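Local coordinates for glucose-6-phosphate isomerase like protein (Thermus thermophilus, PDB 1WIW) that probably binds phosphosugars and interconverts aldose and ketose forms, acting as a glucose-6-phosphate or mannose-6-phosphate isomerase, at residues L109-Y114 with A257-M262; D132-E137 with R251-M256; L118-A121 with V127-S130. One frame throughout, in Å; residues are numbered along the deposited sequence.

How the contacts relate
The three contacts tie together three helices, 110-121, 125-139 and 251-272, where the N-terminal and C-terminal sugar-isomerase (SIS) parts of the chain meet. Contact 1 joins the first helix to the third, contact 2 the second to the third, and contact 3 the first to the second, so each helix serves twice. Contacts 1 and 2 have centres about 9 Å apart and touch directly: Tyr112 OH lies 2.7 Å from Asp132 OD2, a probable hydrogen bond. Contact 3 is centred about 11 Å from contact 2, which it meets where Leu252 CD1 packs 3.8 Å from Val127 CG1, and about 14 Å from contact 1.

Contact 1: residues L109-Y114 with A257-M262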
ATOM      1  N   LEU B 109       2.938 -18.549  -4.826  1.00  3.40           N
ATOM      2  CA  LEU B 109       4.116 -18.359  -5.675  1.00  6.37           C
ATOM      3  C   LEU B 109       3.780 -18.000  -7.125  1.00  8.41           C
ATOM      4  O   LEU B 109       4.678 -17.787  -7.943  1.00  7.52           O
ATOM      5  CB  LEU B 109       4.979 -19.629  -5.651  1.00  4.86           C
ATOM      6  CG  LEU B 109       5.267 -20.183  -4.252  1.00  6.63           C
ATOM      7  CD1 LEU B 109       6.165 -21.413  -4.370  1.00  7.15           C
ATOM      8  CD2 LEU B 109       5.930 -19.105  -3.388  1.00  4.76           C
ATOM      9  N   ALA B 110       2.493 -17.919  -7.444  1.00  9.06           N
ATOM     10  CA  ALA B 110       2.093 -17.592  -8.806  1.00  9.20           C
ATOM     11  C   ALA B 110       2.695 -16.290  -9.366  1.00  9.19           C
ATOM     12  O   ALA B 110       2.885 -16.168 -10.577  1.00  7.71           O
ATOM     13  CB  ALA B 110       0.568 -17.552  -8.908  1.00  9.78           C
ATOM     14  N   PRO B 111       2.999 -15.298  -8.505  1.00  8.73           N
ATOM     15  CA  PRO B 111       3.573 -14.067  -9.061  1.00  7.74           C
ATOM     16  C   PRO B 111       4.789 -14.328  -9.946  1.00  8.10           C
ATOM     17  O   PRO B 111       4.957 -13.691 -10.986  1.00  6.56           O
ATOM     18  CB  PRO B 111       3.912 -13.255  -7.817  1.00  8.07           C
ATOM     19  CG  PRO B 111       2.760 -13.595  -6.912  1.00  8.03           C
ATOM     20  CD  PRO B 111       2.671 -15.115  -7.078  1.00 10.24           C
ATOM     21  N   TYR B 112       5.637 -15.265  -9.536  1.00  7.91           N
ATOM     22  CA  TYR B 112       6.810 -15.599 -10.337  1.00  7.64           C
ATOM     23  C   TYR B 112       6.385 -16.151 -11.690  1.00  6.88           C
ATOM     24  O   TYR B 112       6.961 -15.803 -12.720  1.00  8.79           O
ATOM     25  CB  TYR B 112       7.691 -16.635  -9.628  1.00  5.81           C
ATOM     26  CG  TYR B 112       8.685 -17.325 -10.564  1.00  6.69           C
ATOM     27  CD1 TYR B 112       8.333 -18.484 -11.255  1.00  5.68           C
ATOM     28  CD2 TYR B 112       9.949 -16.777 -10.802  1.00  5.88           C
ATOM     29  CE1 TYR B 112       9.218 -19.084 -12.172  1.00  6.60           C
ATOM     30  CE2 TYR B 112      10.838 -17.365 -11.715  1.00  7.52           C
ATOM     31  CZ  TYR B 112      10.464 -18.517 -12.396  1.00  7.90           C
ATOM     32  OH  TYR B 112      11.327 -19.089 -13.307  1.00  5.68           O
ATOM     33  N   ARG B 113       5.377 -17.019 -11.688  1.00  7.29           N
ATOM     34  CA  ARG B 113       4.909 -17.627 -12.926  1.00  7.02           C
ATOM     35  C   ARG B 113       4.264 -16.608 -13.872  1.00  7.85           C
ATOM     36  O   ARG B 113       4.436 -16.697 -15.091  1.00  7.63           O
ATOM     37  CB  ARG B 113       3.962 -18.791 -12.601  1.00  7.78           C
ATOM     38  CG  ARG B 113       4.635 -19.846 -11.713  1.00  6.93           C
ATOM     39  CD  ARG B 113       3.714 -21.007 -11.321  1.00  8.83           C
ATOM     40  NE  ARG B 113       4.391 -21.920 -10.399  1.00  8.16           N
ATOM     41  CZ  ARG B 113       3.998 -22.154  -9.151  1.00  9.82           C
ATOM     42  NH1 ARG B 113       2.922 -21.548  -8.667  1.00 10.15           N
ATOM     43  NH2 ARG B 113       4.698 -22.974  -8.374  1.00 11.46           N
ATOM     44  N   TYR B 114       3.535 -15.636 -13.332  1.00  7.84           N
ATOM     45  CA  TYR B 114       2.933 -14.616 -14.195  1.00  7.82           C
ATOM     46  C   TYR B 114       4.045 -13.774 -14.825  1.00  8.22           C
ATOM     47  O   TYR B 114       4.022 -13.495 -16.027  1.00  9.18           O
ATOM     48  CB  TYR B 114       2.001 -13.683 -13.407  1.00  7.96           C
ATOM     49  CG  TYR B 114       0.612 -14.229 -13.135  1.00  8.66           C
ATOM     50  CD1 TYR B 114       0.330 -14.932 -11.967  1.00  9.89           C
ATOM     51  CD2 TYR B 114      -0.427 -14.019 -14.043  1.00  7.99           C
ATOM     52  CE1 TYR B 114      -0.961 -15.415 -11.703  1.00  9.49           C
ATOM     53  CE2 TYR B 114      -1.716 -14.493 -13.795  1.00  7.85           C
ATOM     54  CZ  TYR B 114      -1.978 -15.190 -12.625  1.00 10.09           C
ATOM     55  OH  TYR B 114      -3.251 -15.657 -12.377  1.00  9.97           O
ATOM     56  N   ALA B 257      14.453 -11.764  -6.059  1.00  6.45           N
ATOM     57  CA  ALA B 257      15.271 -12.520  -5.112  1.00  6.38           C
ATOM     58  C   ALA B 257      14.812 -12.202  -3.695  1.00  5.93           C
ATOM     59  O   ALA B 257      14.737 -13.088  -2.846  1.00  6.13           O
ATOM     60  CB  ALA B 257      16.751 -12.168  -5.276  1.00  4.81           C
ATOM     61  N   LEU B 258      14.508 -10.933  -3.438  1.00  7.04           N
ATOM     62  CA  LEU B 258      14.032 -10.528  -2.117  1.00  7.06           C
ATOM     63  C   LEU B 258      12.687 -11.205  -1.875  1.00  7.74           C
ATOM     64  O   LEU B 258      12.455 -11.787  -0.821  1.00  9.31           O
ATOM     65  CB  LEU B 258      13.865  -9.006  -2.042  1.00  6.42           C
ATOM     66  CG  LEU B 258      15.141  -8.164  -1.909  1.00  8.80           C
ATOM     67  CD1 LEU B 258      14.815  -6.700  -2.156  1.00  6.48           C
ATOM     68  CD2 LEU B 258      15.757  -8.354  -0.525  1.00  6.90           C
ATOM     69  N   TRP B 259      11.804 -11.118  -2.863  1.00  5.89           N
ATOM     70  CA  TRP B 259      10.479 -11.734  -2.777  1.00  6.29           C
ATOM     71  C   TRP B 259      10.599 -13.234  -2.479  1.00  4.74           C
ATOM     72  O   TRP B 259       9.892 -13.760  -1.619  1.00  6.25           O
ATOM     73  CB  TRP B 259       9.734 -11.522  -4.099  1.00  7.02           C
ATOM     74  CG  TRP B 259       8.392 -12.192  -4.173  1.00  8.79           C
ATOM     75  CD1 TRP B 259       7.202 -11.707  -3.715  1.00  7.33           C
ATOM     76  CD2 TRP B 259       8.115 -13.481  -4.729  1.00  7.19           C
ATOM     77  NE1 TRP B 259       6.195 -12.620  -3.953  1.00  7.32           N
ATOM     78  CE2 TRP B 259       6.732 -13.718  -4.572  1.00  7.51           C
ATOM     79  CE3 TRP B 259       8.906 -14.462  -5.347  1.00  7.35           C
ATOM     80  CZ2 TRP B 259       6.115 -14.903  -5.011  1.00  9.23           C
ATOM     81  CZ3 TRP B 259       8.292 -15.641  -5.786  1.00  8.02           C
ATOM     82  CH2 TRP B 259       6.911 -15.847  -5.612  1.00  7.90           C
ATOM     83  N   TYR B 260      11.491 -13.918  -3.192  1.00  5.88           N
ATOM     84  CA  TYR B 260      11.695 -15.360  -3.008  1.00  5.00           C
ATOM     85  C   TYR B 260      12.205 -15.699  -1.603  1.00  5.47           C
ATOM     86  O   TYR B 260      11.718 -16.636  -0.969  1.00  3.97           O
ATOM     87  CB  TYR B 260      12.681 -15.888  -4.054  1.00  4.72           C
ATOM     88  CG  TYR B 260      12.880 -17.399  -4.051  1.00  6.00           C
ATOM     89  CD1 TYR B 260      11.826 -18.264  -4.351  1.00  6.73           C
ATOM     90  CD2 TYR B 260      14.132 -17.955  -3.799  1.00  4.85           C
ATOM     91  CE1 TYR B 260      12.012 -19.650  -4.406  1.00  6.26           C
ATOM     92  CE2 TYR B 260      14.333 -19.348  -3.848  1.00  7.14           C
ATOM     93  CZ  TYR B 260      13.270 -20.183  -4.155  1.00  9.49           C
ATOM     94  OH  TYR B 260      13.460 -21.547  -4.233  1.00  5.36           O
ATOM     95  N   ARG B 261      13.186 -14.949  -1.111  1.00  5.56           N
ATOM     96  CA  ARG B 261      13.706 -15.215   0.228  1.00  6.78           C
ATOM     97  C   ARG B 261      12.619 -14.979   1.279  1.00  6.20           C
ATOM     98  O   ARG B 261      12.589 -15.641   2.316  1.00  4.86           O
ATOM     99  CB  ARG B 261      14.915 -14.326   0.536  1.00  7.63           C
ATOM    100  CG  ARG B 261      15.467 -14.555   1.938  1.00  9.67           C
ATOM    101  CD  ARG B 261      16.639 -13.644   2.272  1.00 10.55           C
ATOM    102  NE  ARG B 261      17.806 -13.899   1.437  1.00 11.17           N
ATOM    103  CZ  ARG B 261      19.046 -13.548   1.772  1.00 15.01           C
ATOM    104  NH1 ARG B 261      20.062 -13.811   0.959  1.00 14.52           N
ATOM    105  NH2 ARG B 261      19.270 -12.946   2.932  1.00 13.37           N
HETATM  106  N   MSE B 262      11.730 -14.025   1.021  1.00  5.61           N
HETATM  107  CA  MSE B 262      10.647 -13.751   1.962  1.00  7.37           C
HETATM  108  C   MSE B 262       9.585 -14.853   1.905  1.00  5.60           C
HETATM  109  O   MSE B 262       8.931 -15.138   2.905  1.00  5.88           O
HETATM  110  CB  MSE B 262      10.012 -12.389   1.677  1.00  5.67           C
HETATM  111  CG  MSE B 262      10.935 -11.218   1.993  1.00 11.03           C
HETATM  112 SE   MSE B 262      11.501 -11.154   3.871  1.00 14.79          SE
HETATM  113  CE  MSE B 262      11.060  -9.330   4.222  1.00 23.26           C
TER
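Trp259 reaches out from helix 251-272 and pushes the six-membered part of its indole against the start of helix 110-121. The close packing gathers on the outer end of this ring, at CZ2, CH2 and CZ3. Leu109 CA sits at its edge, near the ring plane, 3.8 Å from Trp259 CH2, while the Leu109 methyl CD2 comes to 4.1 Å from the same carbon. Pro111, whose side chain crosses that of Trp259 at about a right angle, brings CB obliquely to 3.9 Å from Trp259 CZ2, and Tyr112 touches with its first side-chain carbon, CB lying 4.0 Å from Trp259 CZ3. With CG anti to the backbone N (chi1 176°), the indole extends across the gap between the two helices. An alanine here is likely to leave Leu109, Pro111 and Tyr112 facing a gap, since no other side chain of 257-262 packs directly against them.

Toward solvent the contact thins out: Pro111, though packed on the indole, is partly exposed, and Arg113 makes no contact with 257-262 and pairs with Glu20 in a salt bridge. Tyr112 sends its phenol away from the indole, where its hydroxyl bonds to Asp132. Buried near the centre of the chain, the contact joins the N-terminal and C-terminal SIS parts: Leu175 and Leu182 of helix 174-185 also pack on Trp259, and Leu135 of helix 125-139 touches both Tyr112 and Tyr260.

Contact 2: residues D132-E137 with R251-M256; sequences DEALLE and RLAQVM
Ala134 and Ala253 bring helices 125-139 and 251-272 together, their CA atoms 6.4 Å apart. The methyl of Ala134 points toward the other helix, and its CB lies 4.3 Å from Ala253 CB and 4.2 Å from the carbonyl oxygen Ala253 O. About one turn further along helix 251-272, Met256 receives the second touch, from Leu135. The leucine methyl CD1 reaches the backbone of Met256, a selenomethionine, 3.7 Å from Met256 O, and lies 4.1 Å from Met256 CB. Although the first bond of the Leu135 side chain is not aimed at its partner, the branch swings CD1 over to it. The Met256 chain, bent at chi2 (45°) and chi3 (63°), carries its selenium away from Leu135, so CB is the part that packs.

In the next shell, Ser130 packs on Ala253 and Val131 on Met256, extending the interface back along helix 125-139. Leu115 of helix 110-121 and Leu53 of helix 48-54 lie against Met256, while Val25 touches Leu135. Near the start of helix 251-272, Asn250 OD1 accepts a hydrogen bond from Ala253 N.

No hydrogen bond or salt bridge crosses between 132-137 and 251-256. Cohesion here therefore rests on van der Waals contact and the burial of apolar surface, with two small alanines allowing the backbones to come close.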
ATOM      1  N   ASP B 132      15.974 -15.973 -12.730  1.00 10.40           N
ATOM      2  CA  ASP B 132      16.143 -17.388 -12.405  1.00 10.21           C
ATOM      3  C   ASP B 132      17.503 -17.644 -11.754  1.00  9.93           C
ATOM      4  O   ASP B 132      17.612 -18.413 -10.800  1.00 10.05           O
ATOM      5  CB  ASP B 132      16.017 -18.237 -13.675  1.00 11.95           C
ATOM      6  CG  ASP B 132      14.590 -18.311 -14.194  1.00 12.90           C
ATOM      7  OD1 ASP B 132      14.383 -18.882 -15.286  1.00 13.55           O
ATOM      8  OD2 ASP B 132      13.677 -17.810 -13.510  1.00 12.11           O
ATOM      9  N   GLU B 133      18.544 -17.009 -12.281  1.00 10.28           N
ATOM     10  CA  GLU B 133      19.888 -17.188 -11.731  1.00 11.43           C
ATOM     11  C   GLU B 133      19.940 -16.734 -10.276  1.00  9.03           C
ATOM     12  O   GLU B 133      20.526 -17.402  -9.427  1.00  7.99           O
ATOM     13  CB  GLU B 133      20.907 -16.406 -12.567  1.00 14.36           C
ATOM     14  CG  GLU B 133      21.200 -17.055 -13.913  1.00 22.37           C
ATOM     15  CD  GLU B 133      21.972 -16.152 -14.857  1.00 27.36           C
ATOM     16  OE1 GLU B 133      22.466 -16.663 -15.886  1.00 30.08           O
ATOM     17  OE2 GLU B 133      22.078 -14.935 -14.584  1.00 27.55           O
ATOM     18  N   ALA B 134      19.317 -15.595  -9.998  1.00  9.48           N
ATOM     19  CA  ALA B 134      19.277 -15.044  -8.650  1.00 10.20           C
ATOM     20  C   ALA B 134      18.501 -15.962  -7.700  1.00 10.23           C
ATOM     21  O   ALA B 134      18.927 -16.207  -6.570  1.00  9.92           O
ATOM     22  CB  ALA B 134      18.643 -13.660  -8.680  1.00  8.04           C
ATOM     23  N   LEU B 135      17.363 -16.474  -8.157  1.00  8.76           N
ATOM     24  CA  LEU B 135      16.569 -17.359  -7.316  1.00  8.83           C
ATOM     25  C   LEU B 135      17.273 -18.689  -7.076  1.00  9.87           C
ATOM     26  O   LEU B 135      17.173 -19.250  -5.989  1.00  9.91           O
ATOM     27  CB  LEU B 135      15.180 -17.591  -7.924  1.00  6.78           C
ATOM     28  CG  LEU B 135      14.090 -16.625  -7.420  1.00  9.21           C
ATOM     29  CD1 LEU B 135      14.492 -15.183  -7.686  1.00  7.08           C
ATOM     30  CD2 LEU B 135      12.761 -16.943  -8.108  1.00 10.29           C
ATOM     31  N   LEU B 136      17.992 -19.192  -8.077  1.00  9.57           N
ATOM     32  CA  LEU B 136      18.700 -20.459  -7.910  1.00 11.56           C
ATOM     33  C   LEU B 136      19.848 -20.270  -6.921  1.00 14.23           C
ATOM     34  O   LEU B 136      20.172 -21.177  -6.154  1.00 15.52           O
ATOM     35  CB  LEU B 136      19.232 -20.967  -9.254  1.00 11.61           C
ATOM     36  CG  LEU B 136      18.195 -21.434 -10.285  1.00 11.09           C
ATOM     37  CD1 LEU B 136      18.913 -21.766 -11.583  1.00 12.38           C
ATOM     38  CD2 LEU B 136      17.431 -22.657  -9.765  1.00  9.86           C
ATOM     39  N   GLU B 137      20.458 -19.088  -6.930  1.00 15.79           N
ATOM     40  CA  GLU B 137      21.543 -18.808  -6.000  1.00 16.80           C
ATOM     41  C   GLU B 137      20.946 -18.751  -4.595  1.00 16.69           C
ATOM     42  O   GLU B 137      21.451 -19.386  -3.669  1.00 16.65           O
ATOM     43  CB  GLU B 137      22.229 -17.477  -6.358  1.00 21.80           C
ATOM     44  CG  GLU B 137      23.411 -17.117  -5.458  1.00 27.29           C
ATOM     45  CD  GLU B 137      24.434 -16.216  -6.143  1.00 33.15           C
ATOM     46  OE1 GLU B 137      25.018 -16.638  -7.169  1.00 37.07           O
ATOM     47  OE2 GLU B 137      24.666 -15.085  -5.660  1.00 35.74           O
ATOM     48  N   ARG B 251      18.072  -4.530 -10.900  1.00 10.07           N
ATOM     49  CA  ARG B 251      16.948  -4.249 -10.017  1.00 10.88           C
ATOM     50  C   ARG B 251      15.791  -5.243 -10.045  1.00 10.10           C
ATOM     51  O   ARG B 251      15.281  -5.622  -8.993  1.00  8.97           O
ATOM     52  CB  ARG B 251      16.434  -2.834 -10.280  1.00 12.18           C
ATOM     53  CG  ARG B 251      17.484  -1.763 -10.025  1.00 15.63           C
ATOM     54  CD  ARG B 251      17.872  -1.665  -8.548  1.00 18.11           C
ATOM     55  NE  ARG B 251      18.921  -0.665  -8.341  1.00 21.49           N
ATOM     56  CZ  ARG B 251      20.225  -0.930  -8.325  1.00 23.16           C
ATOM     57  NH1 ARG B 251      20.656  -2.178  -8.489  1.00 20.62           N
ATOM     58  NH2 ARG B 251      21.103   0.057  -8.175  1.00 20.49           N
ATOM     59  N   LEU B 252      15.376  -5.665 -11.233  1.00  9.65           N
ATOM     60  CA  LEU B 252      14.271  -6.610 -11.334  1.00 10.48           C
ATOM     61  C   LEU B 252      14.634  -7.948 -10.681  1.00 10.42           C
ATOM     62  O   LEU B 252      13.828  -8.534  -9.961  1.00  9.75           O
ATOM     63  CB  LEU B 252      13.882  -6.803 -12.806  1.00 12.64           C
ATOM     64  CG  LEU B 252      12.525  -7.467 -13.088  1.00 17.61           C
ATOM     65  CD1 LEU B 252      12.055  -7.126 -14.495  1.00 20.66           C
ATOM     66  CD2 LEU B 252      12.644  -8.960 -12.921  1.00 20.91           C
ATOM     67  N   ALA B 253      15.852  -8.424 -10.922  1.00  9.49           N
ATOM     68  CA  ALA B 253      16.304  -9.685 -10.337  1.00  8.71           C
ATOM     69  C   ALA B 253      16.374  -9.558  -8.817  1.00  8.01           C
ATOM     70  O   ALA B 253      15.953 -10.453  -8.088  1.00  8.49           O
ATOM     71  CB  ALA B 253      17.676 -10.062 -10.893  1.00  8.27           C
ATOM     72  N   GLN B 254      16.906  -8.435  -8.345  1.00  7.20           N
ATOM     73  CA  GLN B 254      17.020  -8.182  -6.916  1.00  7.27           C
ATOM     74  C   GLN B 254      15.647  -8.202  -6.236  1.00  8.44           C
ATOM     75  O   GLN B 254      15.483  -8.772  -5.150  1.00  7.25           O
ATOM     76  CB  GLN B 254      17.708  -6.832  -6.673  1.00  7.58           C
ATOM     77  CG  GLN B 254      19.192  -6.822  -7.042  1.00  6.99           C
ATOM     78  CD  GLN B 254      19.871  -5.508  -6.696  1.00  6.95           C
ATOM     79  OE1 GLN B 254      19.534  -4.462  -7.242  1.00  7.95           O
ATOM     80  NE2 GLN B 254      20.828  -5.560  -5.780  1.00  6.61           N
ATOM     81  N   VAL B 255      14.659  -7.583  -6.873  1.00  8.64           N
ATOM     82  CA  VAL B 255      13.313  -7.557  -6.306  1.00  8.16           C
ATOM     83  C   VAL B 255      12.773  -8.978  -6.150  1.00  6.91           C
ATOM     84  O   VAL B 255      12.295  -9.358  -5.088  1.00  7.31           O
ATOM     85  CB  VAL B 255      12.343  -6.733  -7.191  1.00  7.75           C
ATOM     86  CG1 VAL B 255      10.887  -7.010  -6.790  1.00  5.92           C
ATOM     87  CG2 VAL B 255      12.647  -5.243  -7.035  1.00  9.89           C
HETATM   88  N   MSE B 256      12.868  -9.765  -7.215  1.00  8.19           N
HETATM   89  CA  MSE B 256      12.374 -11.135  -7.189  1.00  8.90           C
HETATM   90  C   MSE B 256      13.150 -12.005  -6.191  1.00  8.87           C
HETATM   91  O   MSE B 256      12.571 -12.883  -5.543  1.00  8.77           O
HETATM   92  CB  MSE B 256      12.436 -11.717  -8.600  1.00 10.08           C
HETATM   93  CG  MSE B 256      11.130 -12.340  -9.089  1.00 21.34           C
HETATM   94 SE   MSE B 256       9.518 -11.297  -8.742  1.00 15.45          SE
HETATM   95  CE  MSE B 256       9.945  -9.737  -9.803  1.00 25.94           C
TER

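Contact 3: residues L118-A121 with V127-S130; sequences LLLA and VLRS
Leu119 and Leu120, neighbours on helix 110-121, meet Leu128 of helix 125-139 in different ways. Leu119 points toward the other helix and lays its methyl CD1 against the backbone, 3.7 Å from Leu128 CA and 3.9 Å from Leu128 CB. The same methyl lies 4.1 Å from Val127 CG1, so it fits between two successive residues. Leu120 instead meets the far end of Leu128: the two chains run obliquely to one another, and Leu120 CD2 and Leu128 CD2 touch methyl to methyl at 3.6 Å. That Leu128 methyl is equally close to the branch carbon, Leu120 CG. Chi1 of Leu128 (173°) places CG opposite the backbone N and extends the chain toward Leu120.

The two segments belong to an alpha-alpha hairpin, two consecutive, roughly antiparallel helices joined by a connection of three residues. Behind Leu119 and Leu120, Leu118 and Ala121 face the parallel sheet of the N-terminal SIS unit through Phe66 of strand 64-70. On the second helix Ser130 OG donates to Val127 O at 2.6 Å, in the carbonyl plane and on a lone pair; this hydroxyl also bonds to Asn250 ND2. This face of helix 125-139 continues onto helix 251-272.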
ATOM      1  N   LEU B 118       5.121 -13.103 -18.829  1.00  8.99           N
ATOM      2  CA  LEU B 118       5.218 -11.770 -19.429  1.00 11.74           C
ATOM      3  C   LEU B 118       6.589 -11.489 -20.031  1.00 12.15           C
ATOM      4  O   LEU B 118       6.689 -10.941 -21.127  1.00 14.39           O
ATOM      5  CB  LEU B 118       4.889 -10.676 -18.406  1.00 13.15           C
ATOM      6  CG  LEU B 118       3.422 -10.492 -18.014  1.00 15.49           C
ATOM      7  CD1 LEU B 118       3.275  -9.279 -17.105  1.00 15.55           C
ATOM      8  CD2 LEU B 118       2.583 -10.298 -19.268  1.00 18.09           C
ATOM      9  N   LEU B 119       7.652 -11.860 -19.326  1.00 12.79           N
ATOM     10  CA  LEU B 119       8.990 -11.621 -19.850  1.00 13.27           C
ATOM     11  C   LEU B 119       9.211 -12.421 -21.133  1.00 14.91           C
ATOM     12  O   LEU B 119       9.773 -11.909 -22.100  1.00 16.12           O
ATOM     13  CB  LEU B 119      10.054 -11.982 -18.805  1.00 13.66           C
ATOM     14  CG  LEU B 119      10.046 -11.150 -17.515  1.00 15.03           C
ATOM     15  CD1 LEU B 119      11.231 -11.545 -16.643  1.00 14.39           C
ATOM     16  CD2 LEU B 119      10.119  -9.665 -17.854  1.00 14.73           C
ATOM     17  N   LEU B 120       8.762 -13.672 -21.144  1.00 14.21           N
ATOM     18  CA  LEU B 120       8.914 -14.524 -22.319  1.00 14.47           C
ATOM     19  C   LEU B 120       8.000 -14.080 -23.459  1.00 16.35           C
ATOM     20  O   LEU B 120       8.296 -14.320 -24.635  1.00 15.14           O
ATOM     21  CB  LEU B 120       8.608 -15.981 -21.967  1.00 14.25           C
ATOM     22  CG  LEU B 120       9.607 -16.708 -21.067  1.00 12.75           C
ATOM     23  CD1 LEU B 120       9.061 -18.070 -20.684  1.00 15.63           C
ATOM     24  CD2 LEU B 120      10.928 -16.859 -21.796  1.00 15.20           C
ATOM     25  N   ALA B 121       6.893 -13.434 -23.108  1.00 14.86           N
ATOM     26  CA  ALA B 121       5.936 -12.964 -24.100  1.00 17.33           C
ATOM     27  C   ALA B 121       6.351 -11.628 -24.714  1.00 18.41           C
ATOM     28  O   ALA B 121       5.881 -11.260 -25.792  1.00 19.43           O
ATOM     29  CB  ALA B 121       4.555 -12.826 -23.464  1.00 14.31           C
ATOM     30  N   VAL B 127      16.384 -11.094 -19.340  1.00 14.82           N
ATOM     31  CA  VAL B 127      16.015 -10.541 -18.046  1.00 15.45           C
ATOM     32  C   VAL B 127      15.545 -11.701 -17.170  1.00 13.32           C
ATOM     33  O   VAL B 127      15.921 -11.801 -16.002  1.00 12.62           O
ATOM     34  CB  VAL B 127      14.870  -9.521 -18.169  1.00 18.33           C
ATOM     35  CG1 VAL B 127      14.483  -9.011 -16.792  1.00 19.98           C
ATOM     36  CG2 VAL B 127      15.299  -8.367 -19.051  1.00 20.81           C
ATOM     37  N   LEU B 128      14.717 -12.569 -17.745  1.00 13.38           N
ATOM     38  CA  LEU B 128      14.207 -13.732 -17.022  1.00 12.32           C
ATOM     39  C   LEU B 128      15.366 -14.600 -16.547  1.00 10.84           C
ATOM     40  O   LEU B 128      15.350 -15.115 -15.431  1.00 10.82           O
ATOM     41  CB  LEU B 128      13.279 -14.561 -17.917  1.00 10.92           C
ATOM     42  CG  LEU B 128      12.806 -15.902 -17.340  1.00 12.51           C
ATOM     43  CD1 LEU B 128      11.975 -15.666 -16.072  1.00 13.48           C
ATOM     44  CD2 LEU B 128      11.984 -16.646 -18.386  1.00 11.11           C
ATOM     45  N   ARG B 129      16.377 -14.768 -17.391  1.00 10.67           N
ATOM     46  CA  ARG B 129      17.521 -15.575 -16.996  1.00 12.73           C
ATOM     47  C   ARG B 129      18.196 -15.010 -15.746  1.00  9.76           C
ATOM     48  O   ARG B 129      18.603 -15.769 -14.873  1.00  7.39           O
ATOM     49  CB  ARG B 129      18.547 -15.683 -18.134  1.00 18.53           C
ATOM     50  CG  ARG B 129      19.815 -16.426 -17.715  1.00 25.29           C
ATOM     51  CD  ARG B 129      20.740 -16.734 -18.888  1.00 32.23           C
ATOM     52  NE  ARG B 129      20.507 -18.069 -19.433  1.00 38.46           N
ATOM     53  CZ  ARG B 129      20.715 -19.203 -18.763  1.00 41.23           C
ATOM     54  NH1 ARG B 129      21.166 -19.168 -17.513  1.00 42.57           N
ATOM     55  NH2 ARG B 129      20.469 -20.373 -19.340  1.00 39.72           N
ATOM     56  N   SER B 130      18.302 -13.683 -15.647  1.00  8.55           N
ATOM     57  CA  SER B 130      18.939 -13.076 -14.475  1.00  9.96           C
ATOM     58  C   SER B 130      18.086 -13.310 -13.219  1.00 10.42           C
ATOM     59  O   SER B 130      18.612 -13.459 -12.115  1.00  9.05           O
ATOM     60  CB  SER B 130      19.161 -11.571 -14.688  1.00  9.55           C
ATOM     61  OG  SER B 130      17.942 -10.848 -14.653  1.00 11.15           O
TER